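Local coordinates for TudS (Uncultured bacterium, PDB 6Z96), which removes sulfur from thiouracil without redox chemistry, using a [4Fe-4S] cluster and probably passing through a [4Fe-5S] intermediate, at residues A[48-53]-A[70-75]. Numbering follows the deposited sequence.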
ATOM      1  N   GLY A  48       2.321  11.588   1.897  1.00 14.95           N
ATOM      2  CA  GLY A  48       3.499  12.209   1.293  1.00 15.61           C
ATOM      3  C   GLY A  48       3.262  13.614   0.768  1.00 16.32           C
ATOM      4  O   GLY A  48       4.209  14.274   0.334  1.00 17.48           O
ATOM      5  N   GLY A  49       1.997  14.077   0.800  1.00 16.13           N
ATOM      6  CA  GLY A  49       1.647  15.440   0.412  1.00 15.99           C
ATOM      7  C   GLY A  49       0.979  15.625  -0.931  1.00 16.18           C
ATOM      8  O   GLY A  49       0.767  16.774  -1.350  1.00 16.67           O
ATOM      9  N   LEU A  50       0.613  14.515  -1.611  1.00 14.73           N
ATOM     10  CA  LEU A  50      -0.036  14.651  -2.910  1.00 14.68           C
ATOM     11  C   LEU A  50      -1.550  14.873  -2.721  1.00 15.26           C
ATOM     12  O   LEU A  50      -2.151  14.457  -1.727  1.00 15.50           O
ATOM     13  CB  LEU A  50       0.224  13.418  -3.765  1.00 14.79           C
ATOM     14  CG  LEU A  50       1.702  13.225  -4.132  1.00 16.77           C
ATOM     15  CD1 LEU A  50       1.925  11.845  -4.736  1.00 17.35           C
ATOM     16  CD2 LEU A  50       2.163  14.292  -5.078  1.00 18.54           C
ATOM     17  N   PRO A  51      -2.148  15.634  -3.660  1.00 14.85           N
ATOM     18  CA  PRO A  51      -3.579  15.932  -3.559  1.00 14.59           C
ATOM     19  C   PRO A  51      -4.455  14.789  -4.082  1.00 14.73           C
ATOM     20  O   PRO A  51      -3.950  13.789  -4.602  1.00 14.96           O
ATOM     21  CB  PRO A  51      -3.704  17.180  -4.448  1.00 15.79           C
ATOM     22  CG  PRO A  51      -2.763  16.870  -5.607  1.00 16.35           C
ATOM     23  CD  PRO A  51      -1.557  16.205  -4.892  1.00 15.32           C
ATOM     24  N   THR A  52      -5.792  14.925  -3.933  1.00 14.47           N
ATOM     25  CA  THR A  52      -6.735  13.939  -4.462  1.00 14.78           C
ATOM     26  C   THR A  52      -7.826  14.747  -5.172  1.00 15.99           C
ATOM     27  O   THR A  52      -8.529  15.520  -4.512  1.00 17.25           O
ATOM     28  CB  THR A  52      -7.364  13.133  -3.344  1.00 17.05           C
ATOM     29  OG1 THR A  52      -6.322  12.502  -2.592  1.00 17.70           O
ATOM     30  CG2 THR A  52      -8.283  12.062  -3.901  1.00 17.28           C
ATOM     31  N   PRO A  53      -7.974  14.655  -6.493  1.00 16.29           N
ATOM     32  CA  PRO A  53      -7.263  13.790  -7.426  1.00 16.50           C
ATOM     33  C   PRO A  53      -5.836  14.247  -7.707  1.00 16.53           C
ATOM     34  O   PRO A  53      -5.413  15.344  -7.332  1.00 16.02           O
ATOM     35  CB  PRO A  53      -8.149  13.874  -8.683  1.00 17.64           C
ATOM     36  CG  PRO A  53      -8.604  15.331  -8.648  1.00 17.53           C
ATOM     37  CD  PRO A  53      -8.966  15.508  -7.204  1.00 16.58           C
ATOM     38  N   LEU A  70       6.531  15.370 -14.667  1.00 20.54           N
ATOM     39  CA  LEU A  70       6.722  15.949 -13.335  1.00 20.12           C
ATOM     40  C   LEU A  70       7.264  14.852 -12.410  1.00 18.50           C
ATOM     41  O   LEU A  70       6.728  13.750 -12.380  1.00 18.03           O
ATOM     42  CB  LEU A  70       5.401  16.484 -12.787  1.00 21.75           C
ATOM     43  CG  LEU A  70       5.461  17.117 -11.417  1.00 27.13           C
ATOM     44  CD1 LEU A  70       6.120  18.508 -11.476  1.00 28.77           C
ATOM     45  CD2 LEU A  70       4.051  17.229 -10.809  1.00 29.26           C
ATOM     46  N   ASP A  71       8.329  15.174 -11.657  1.00 17.61           N
ATOM     47  CA  ASP A  71       8.936  14.176 -10.782  1.00 17.48           C
ATOM     48  C   ASP A  71       8.300  14.280  -9.407  1.00 17.23           C
ATOM     49  O   ASP A  71       8.395  15.313  -8.747  1.00 18.38           O
ATOM     50  CB  ASP A  71      10.457  14.389 -10.727  1.00 18.02           C
ATOM     51  CG  ASP A  71      11.160  13.174 -10.175  1.00 20.20           C
ATOM     52  OD1 ASP A  71      10.932  12.852  -8.994  1.00 19.48           O
ATOM     53  OD2 ASP A  71      11.938  12.534 -10.932  1.00 20.66           O
ATOM     54  N   VAL A  72       7.630  13.198  -8.989  1.00 15.82           N
ATOM     55  CA  VAL A  72       6.952  13.135  -7.699  1.00 15.52           C
ATOM     56  C   VAL A  72       7.632  12.164  -6.749  1.00 15.14           C
ATOM     57  O   VAL A  72       7.038  11.767  -5.750  1.00 15.82           O
ATOM     58  CB  VAL A  72       5.446  12.823  -7.869  1.00 16.51           C
ATOM     59  CG1 VAL A  72       4.734  14.026  -8.509  1.00 17.56           C
ATOM     60  CG2 VAL A  72       5.206  11.567  -8.699  1.00 16.97           C
ATOM     61  N   THR A  73       8.903  11.817  -7.001  1.00 14.36           N
ATOM     62  CA  THR A  73       9.601  10.842  -6.159  1.00 14.37           C
ATOM     63  C   THR A  73       9.690  11.345  -4.727  1.00 14.12           C
ATOM     64  O   THR A  73       9.569  10.557  -3.801  1.00 15.25           O
ATOM     65  CB  THR A  73      11.034  10.592  -6.655  1.00 15.30           C
ATOM     66  OG1 THR A  73      11.047  10.451  -8.086  1.00 14.83           O
ATOM     67  CG2 THR A  73      11.627   9.335  -6.039  1.00 17.06           C
ATOM     68  N   ALA A  74       9.878  12.665  -4.522  1.00 13.66           N
ATOM     69  CA  ALA A  74       9.999  13.180  -3.155  1.00 14.16           C
ATOM     70  C   ALA A  74       8.781  12.816  -2.283  1.00 14.92           C
ATOM     71  O   ALA A  74       8.923  12.391  -1.133  1.00 16.00           O
ATOM     72  CB  ALA A  74      10.195  14.690  -3.173  1.00 15.05           C
ATOM     73  N   GLU A  75       7.588  12.962  -2.855  1.00 15.24           N
ATOM     74  CA  GLU A  75       6.359  12.680  -2.125  1.00 14.24           C
ATOM     75  C   GLU A  75       6.163  11.183  -1.944  1.00 14.46           C
ATOM     76  O   GLU A  75       5.730  10.744  -0.889  1.00 14.53           O
ATOM     77  CB  GLU A  75       5.177  13.288  -2.893  1.00 15.27           C
ATOM     78  CG  GLU A  75       5.196  14.819  -2.861  1.00 18.21           C
ATOM     79  CD  GLU A  75       6.148  15.530  -3.815  1.00 24.19           C
ATOM     80  OE1 GLU A  75       6.660  14.884  -4.759  1.00 22.86           O
ATOM     81  OE2 GLU A  75       6.410  16.740  -3.601  1.00 26.59           O
TER
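Gly-48 and Glu-75 illustrate how a helix end and a helix start can pack backbone to backbone when one partner has no side chain. Their CA atoms are 4.5 Å apart, and with no side chain on Gly-48, its CA comes directly against Glu-75 O, at 3.4 Å in a CA-H...O contact with an angle of 150° at the hydrogen. Gly-48 O in turn rests against the aliphatic part of Glu-75, 3.4 Å from CG. Leu-50 adds the apolar component: its CG lies 3.7 Å from Glu-75 CB, the two side chains crossing at about a right angle, while CD2 reaches on toward Val-72 CG1 at a looser 4.3 Å. The contact thus joins the exit of helix 44-47, where Gly-49 forms a Schellman motif with positive phi, to the start of helix 73-90, with Val-72 at its N-cap position. Just before that start, Asp-71 makes an Asx turn; its OD1 accepts from both Thr-73 N (3.0 Å) and Thr-73 OG1 (2.6 Å) on one face of the carboxylate, and OD2 bonds to His-63 of strand 63-66. Packing is looser beyond the methylenes of Glu-75: a bend at chi2 (79°) leads the carboxylate away from the 48-53 segment, with no hydrogen bond bridging the two segments. Leu-50 also touches Glu-45, a residue of the iron-sulfur cluster pocket, and its side chain lies about 7 Å from the cluster.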